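Local coordinates for protein ofchtiv-allosamidin (Ostrinia furnacalis, PDB 6JMB) that probably hydrolyses chitin as a group IV insect chitinase of glycoside hydrolase family 18, and binds the inhibitor allosamidin in its active-site cleft, at residues 251-264 / 310-322. Numbering follows the deposited sequence.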
loop_
_atom_site.group_PDB
_atom_site.type_symbol
_atom_site.label_atom_id
_atom_site.label_comp_id
_atom_site.label_asym_id
_atom_site.label_seq_id
_atom_site.Cartn_x
_atom_site.Cartn_y
_atom_site.Cartn_z
ATOM N N GLY A 251 -4.401 -5.789 -9.086
ATOM C CA GLY A 251 -5.755 -5.446 -9.449
ATOM C C GLY A 251 -6.742 -6.249 -8.619
ATOM O O GLY A 251 -6.365 -7.135 -7.844
ATOM N N ARG A 252 -8.024 -5.929 -8.792
ATOM C CA ARG A 252 -9.091 -6.626 -8.089
ATOM C C ARG A 252 -10.088 -7.187 -9.093
ATOM O O ARG A 252 -10.311 -6.606 -10.163
ATOM C CB ARG A 252 -9.751 -5.721 -7.036
ATOM C CG ARG A 252 -8.772 -5.350 -5.930
ATOM C CD ARG A 252 -9.455 -4.721 -4.720
ATOM N NE ARG A 252 -8.531 -4.672 -3.589
ATOM C CZ ARG A 252 -8.247 -5.710 -2.807
ATOM N NH1 ARG A 252 -8.835 -6.883 -3.012
ATOM N NH2 ARG A 252 -7.377 -5.576 -1.806
ATOM N N THR A 253 -10.664 -8.345 -8.755
ATOM C CA THR A 253 -11.390 -9.158 -9.721
ATOM C C THR A 253 -12.795 -9.466 -9.221
ATOM O O THR A 253 -13.028 -9.647 -8.019
ATOM C CB THR A 253 -10.647 -10.467 -10.042
ATOM O OG1 THR A 253 -10.769 -11.365 -8.936
ATOM C CG2 THR A 253 -9.164 -10.213 -10.324
ATOM N N PHE A 254 -13.722 -9.533 -10.176
ATOM C CA PHE A 254 -15.147 -9.636 -9.904
ATOM C C PHE A 254 -15.762 -10.687 -10.820
ATOM O O PHE A 254 -15.254 -10.970 -11.909
ATOM C CB PHE A 254 -15.872 -8.318 -10.227
ATOM C CG PHE A 254 -15.416 -7.128 -9.429
ATOM C CD1 PHE A 254 -14.204 -6.506 -9.697
ATOM C CD2 PHE A 254 -16.239 -6.588 -8.445
ATOM C CE1 PHE A 254 -13.804 -5.386 -8.972
ATOM C CE2 PHE A 254 -15.844 -5.467 -7.721
ATOM C CZ PHE A 254 -14.626 -4.870 -7.989
ATOM N N GLN A 255 -16.890 -11.244 -10.370
ATOM C CA GLN A 255 -17.772 -12.077 -11.184
ATOM C C GLN A 255 -18.988 -11.223 -11.518
ATOM O O GLN A 255 -19.753 -10.855 -10.622
ATOM C CB GLN A 255 -18.201 -13.314 -10.393
ATOM C CG GLN A 255 -19.159 -14.227 -11.144
ATOM C CD GLN A 255 -19.774 -15.300 -10.259
ATOM O OE1 GLN A 255 -19.917 -15.125 -9.050
ATOM N NE2 GLN A 255 -20.139 -16.424 -10.867
ATOM N N LEU A 256 -19.164 -10.893 -12.794
ATOM C CA LEU A 256 -20.302 -10.081 -13.199
ATOM C C LEU A 256 -21.615 -10.812 -12.944
ATOM O O LEU A 256 -21.703 -12.038 -13.046
ATOM C CB LEU A 256 -20.205 -9.757 -14.686
ATOM C CG LEU A 256 -19.086 -8.796 -15.084
ATOM C CD1 LEU A 256 -18.889 -8.808 -16.600
ATOM C CD2 LEU A 256 -19.381 -7.389 -14.576
ATOM N N SER A 257 -22.650 -10.040 -12.599
ATOM C CA SER A 257 -23.987 -10.617 -12.519
ATOM C C SER A 257 -24.507 -10.997 -13.898
ATOM O O SER A 257 -25.156 -12.036 -14.057
ATOM C CB SER A 257 -24.945 -9.644 -11.842
ATOM O OG SER A 257 -24.535 -9.375 -10.513
ATOM N N ASP A 258 -24.232 -10.167 -14.906
ATOM C CA ASP A 258 -24.630 -10.394 -16.290
ATOM C C ASP A 258 -23.445 -10.006 -17.163
ATOM O O ASP A 258 -23.076 -8.827 -17.211
ATOM C CB ASP A 258 -25.855 -9.535 -16.620
ATOM C CG ASP A 258 -26.428 -9.809 -18.009
ATOM O OD1 ASP A 258 -25.673 -10.206 -18.921
ATOM O OD2 ASP A 258 -27.648 -9.594 -18.198
ATOM N N PRO A 259 -22.825 -10.965 -17.855
ATOM C CA PRO A 259 -21.639 -10.639 -18.669
ATOM C C PRO A 259 -21.874 -9.592 -19.741
ATOM O O PRO A 259 -20.904 -8.961 -20.181
ATOM C CB PRO A 259 -21.245 -11.994 -19.279
ATOM C CG PRO A 259 -21.775 -13.004 -18.302
ATOM C CD PRO A 259 -23.072 -12.417 -17.786
ATOM N N SER A 260 -23.115 -9.388 -20.192
ATOM C CA SER A 260 -23.356 -8.361 -21.198
ATOM C C SER A 260 -23.373 -6.955 -20.616
ATOM O O SER A 260 -23.415 -5.986 -21.380
ATOM C CB SER A 260 -24.655 -8.639 -21.959
ATOM O OG SER A 260 -25.778 -8.529 -21.104
ATOM N N VAL A 261 -23.354 -6.819 -19.294
ATOM C CA VAL A 261 -23.324 -5.520 -18.628
ATOM C C VAL A 261 -21.983 -5.452 -17.911
ATOM O O VAL A 261 -21.828 -5.985 -16.805
ATOM C CB VAL A 261 -24.503 -5.338 -17.668
ATOM C CG1 VAL A 261 -24.478 -3.954 -17.065
ATOM C CG2 VAL A 261 -25.820 -5.567 -18.420
ATOM N N ASN A 262 -20.994 -4.829 -18.563
ATOM C CA ASN A 262 -19.595 -5.010 -18.190
ATOM C C ASN A 262 -18.848 -3.686 -18.051
ATOM O O ASN A 262 -17.611 -3.670 -18.057
ATOM C CB ASN A 262 -18.898 -5.936 -19.192
ATOM C CG ASN A 262 -19.208 -5.560 -20.633
ATOM O OD1 ASN A 262 -19.207 -4.383 -20.991
ATOM N ND2 ASN A 262 -19.486 -6.559 -21.460
ATOM N N ALA A 263 -19.566 -2.577 -17.931
ATOM C CA ALA A 263 -18.943 -1.308 -17.625
ATOM C C ALA A 263 -18.534 -1.292 -16.154
ATOM O O ALA A 263 -18.978 -2.127 -15.361
ATOM C CB ALA A 263 -19.935 -0.178 -17.901
ATOM N N PRO A 264 -17.692 -0.341 -15.751
ATOM C CA PRO A 264 -17.556 -0.062 -14.321
ATOM C C PRO A 264 -18.933 0.242 -13.753
ATOM O O PRO A 264 -19.821 0.726 -14.459
ATOM C CB PRO A 264 -16.649 1.177 -14.282
ATOM C CG PRO A 264 -15.927 1.169 -15.600
ATOM C CD PRO A 264 -16.903 0.588 -16.580
ATOM N N PRO A 310 -7.424 1.437 -16.576
ATOM C CA PRO A 310 -7.936 0.371 -17.438
ATOM C C PRO A 310 -8.746 -0.648 -16.650
ATOM O O PRO A 310 -8.625 -0.797 -15.433
ATOM C CB PRO A 310 -6.647 -0.292 -17.935
ATOM C CG PRO A 310 -5.746 -0.206 -16.732
ATOM C CD PRO A 310 -6.053 1.150 -16.110
ATOM N N TYR A 311 -9.573 -1.375 -17.388
ATOM C CA TYR A 311 -10.252 -2.540 -16.848
ATOM C C TYR A 311 -10.404 -3.543 -17.978
ATOM O O TYR A 311 -10.270 -3.198 -19.155
ATOM C CB TYR A 311 -11.603 -2.178 -16.210
ATOM C CG TYR A 311 -12.601 -1.560 -17.164
ATOM C CD1 TYR A 311 -12.514 -0.221 -17.530
ATOM C CD2 TYR A 311 -13.635 -2.317 -17.703
ATOM C CE1 TYR A 311 -13.429 0.345 -18.406
ATOM C CE2 TYR A 311 -14.550 -1.758 -18.577
ATOM C CZ TYR A 311 -14.441 -0.435 -18.923
ATOM O OH TYR A 311 -15.360 0.118 -19.798
ATOM N N ALA A 312 -10.676 -4.791 -17.618
ATOM C CA ALA A 312 -10.733 -5.857 -18.603
ATOM C C ALA A 312 -11.871 -6.800 -18.266
ATOM O O ALA A 312 -12.212 -6.994 -17.097
ATOM C CB ALA A 312 -9.410 -6.628 -18.668
ATOM N N PHE A 313 -12.464 -7.390 -19.298
ATOM C CA PHE A 313 -13.522 -8.359 -19.058
ATOM C C PHE A 313 -13.448 -9.498 -20.061
ATOM O O PHE A 313 -12.948 -9.346 -21.179
ATOM C CB PHE A 313 -14.925 -7.730 -19.034
ATOM C CG PHE A 313 -15.265 -6.943 -20.258
ATOM C CD1 PHE A 313 -15.825 -7.565 -21.361
ATOM C CD2 PHE A 313 -15.034 -5.577 -20.303
ATOM C CE1 PHE A 313 -16.150 -6.842 -22.493
ATOM C CE2 PHE A 313 -15.360 -4.843 -21.435
ATOM C CZ PHE A 313 -15.917 -5.480 -22.529
ATOM N N LEU A 314 -13.942 -10.654 -19.625
ATOM C CA LEU A 314 -14.032 -11.838 -20.471
ATOM C C LEU A 314 -15.144 -12.682 -19.869
ATOM O O LEU A 314 -14.965 -13.262 -18.791
ATOM C CB LEU A 314 -12.712 -12.592 -20.468
ATOM C CG LEU A 314 -12.693 -13.916 -21.235
ATOM C CD1 LEU A 314 -13.176 -13.710 -22.666
ATOM C CD2 LEU A 314 -11.295 -14.508 -21.224
ATOM N N ASP A 315 -16.288 -12.729 -20.551
ATOM C CA ASP A 315 -17.463 -13.418 -20.028
ATOM C C ASP A 315 -17.763 -12.935 -18.610
ATOM O O ASP A 315 -17.976 -11.736 -18.411
ATOM C CB ASP A 315 -17.292 -14.937 -20.113
ATOM C CG ASP A 315 -17.178 -15.428 -21.536
ATOM O OD1 ASP A 315 -17.820 -14.829 -22.419
ATOM O OD2 ASP A 315 -16.447 -16.417 -21.766
ATOM N N TYR A 316 -17.768 -13.831 -17.620
ATOM C CA TYR A 316 -18.115 -13.412 -16.265
ATOM C C TYR A 316 -17.014 -12.605 -15.577
ATOM O O TYR A 316 -17.289 -11.943 -14.571
ATOM C CB TYR A 316 -18.519 -14.621 -15.416
ATOM C CG TYR A 316 -19.957 -15.026 -15.638
ATOM C CD1 TYR A 316 -20.979 -14.381 -14.965
ATOM C CD2 TYR A 316 -20.292 -16.036 -16.532
ATOM C CE1 TYR A 316 -22.297 -14.723 -15.160
ATOM C CE2 TYR A 316 -21.617 -16.388 -16.739
ATOM C CZ TYR A 316 -22.612 -15.726 -16.042
ATOM O OH TYR A 316 -23.937 -16.054 -16.226
ATOM N N ASN A 317 -15.782 -12.637 -16.082
ATOM C CA ASN A 317 -14.673 -11.975 -15.400
ATOM C C ASN A 317 -14.675 -10.483 -15.685
ATOM O O ASN A 317 -14.796 -10.066 -16.840
ATOM C CB ASN A 317 -13.346 -12.524 -15.909
ATOM C CG ASN A 317 -13.182 -13.973 -15.627
ATOM O OD1 ASN A 317 -12.978 -14.371 -14.484
ATOM N ND2 ASN A 317 -13.272 -14.790 -16.673
ATOM N N TRP A 318 -14.495 -9.683 -14.636
ATOM C CA TRP A 318 -14.259 -8.255 -14.775
ATOM C C TRP A 318 -13.133 -7.899 -13.816
ATOM O O TRP A 318 -13.194 -8.240 -12.633
ATOM C CB TRP A 318 -15.533 -7.478 -14.441
ATOM C CG TRP A 318 -15.512 -6.034 -14.805
ATOM C CD1 TRP A 318 -16.090 -5.453 -15.910
ATOM C CD2 TRP A 318 -14.941 -4.961 -14.045
ATOM N NE1 TRP A 318 -15.892 -4.096 -15.885
ATOM C CE2 TRP A 318 -15.191 -3.767 -14.753
ATOM C CE3 TRP A 318 -14.231 -4.897 -12.838
ATOM C CZ2 TRP A 318 -14.752 -2.521 -14.299
ATOM C CZ3 TRP A 318 -13.801 -3.657 -12.382
ATOM C CH2 TRP A 318 -14.064 -2.486 -13.114
ATOM N N VAL A 319 -12.098 -7.238 -14.325
ATOM C CA VAL A 319 -10.874 -6.993 -13.568
ATOM C C VAL A 319 -10.515 -5.516 -13.665
ATOM O O VAL A 319 -10.405 -4.969 -14.767
ATOM C CB VAL A 319 -9.714 -7.857 -14.099
ATOM C CG1 VAL A 319 -8.414 -7.539 -13.356
ATOM C CG2 VAL A 319 -10.042 -9.332 -13.979
ATOM N N SER A 320 -10.329 -4.875 -12.515
ATOM C CA SER A 320 -9.729 -3.550 -12.446
ATOM C C SER A 320 -8.239 -3.717 -12.182
ATOM O O SER A 320 -7.846 -4.516 -11.327
ATOM C CB SER A 320 -10.356 -2.775 -11.291
ATOM O OG SER A 320 -9.507 -1.732 -10.862
ATOM N N PHE A 321 -7.408 -2.978 -12.914
ATOM C CA PHE A 321 -5.966 -3.063 -12.705
ATOM C C PHE A 321 -5.327 -1.726 -13.057
ATOM O O PHE A 321 -6.003 -0.777 -13.460
ATOM C CB PHE A 321 -5.347 -4.236 -13.477
ATOM C CG PHE A 321 -5.381 -4.083 -14.976
ATOM C CD1 PHE A 321 -6.570 -4.181 -15.681
ATOM C CD2 PHE A 321 -4.205 -3.863 -15.685
ATOM C CE1 PHE A 321 -6.588 -4.052 -17.067
ATOM C CE2 PHE A 321 -4.219 -3.746 -17.069
ATOM C CZ PHE A 321 -5.409 -3.835 -17.758
ATOM N N ASP A 322 -4.013 -1.651 -12.871
ATOM C CA ASP A 322 -3.244 -0.482 -13.265
ATOM C C ASP A 322 -2.068 -0.928 -14.117
ATOM O O ASP A 322 -1.444 -1.958 -13.837
ATOM C CB ASP A 322 -2.779 0.306 -12.036
ATOM C CG ASP A 322 -3.821 1.308 -11.569
ATOM O OD1 ASP A 322 -3.865 2.416 -12.144
ATOM O OD2 ASP A 322 -4.620 0.986 -10.655
HETATM O O HOH W 1 -12.652 -12.235 -12.597
HETATM O O HOH W 2 -18.246 -9.657 -20.201
#
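W318 of strand 317-320 bonds through its indole NE1 to the backbone O of N262, in the loop that follows strand 251-256. The bond is 2.8 Å long; the oxygen lies in the indole plane, yet the nitrogen sits well above the carbonyl plane, and the N-H...O angle is only 130°. With CG anti to the backbone N (chi1 -168°), the indole runs between strand 251-256 and the returning loop. It forms an offset edge-to-face stack with F254, the edge of W318 turned toward the face of F254 and the planes 84° apart. L256 packs its CG against CB of W318, and CZ2 of W318 meets CA of P264 at 3.7 Å. With an alanine in its place, the N262 carbonyl would probably lose this donor and a gap would open between F254, L256 and P264. Y316 is held through its ring: P259 CG lies over the centre of one face, a CH-pi contact of 3.5 Å to the centroid, and L256 O lies at the edge, in the ring plane, 3.1 Å from CD1 of Y316. The amide of N262 stacks nearly flat on F313. Backbone bonds join 251-256 to 317-320 as antiparallel strands, and the 314-317 type II' turn makes 310-314 and 317-320 a beta-hairpin. R252 forms a salt bridge to D194 of the allosamizoline pocket. The hairpin is consistent with the alpha+beta insertion of family 18 chitinases, built on the extended end of a TIM-barrel strand.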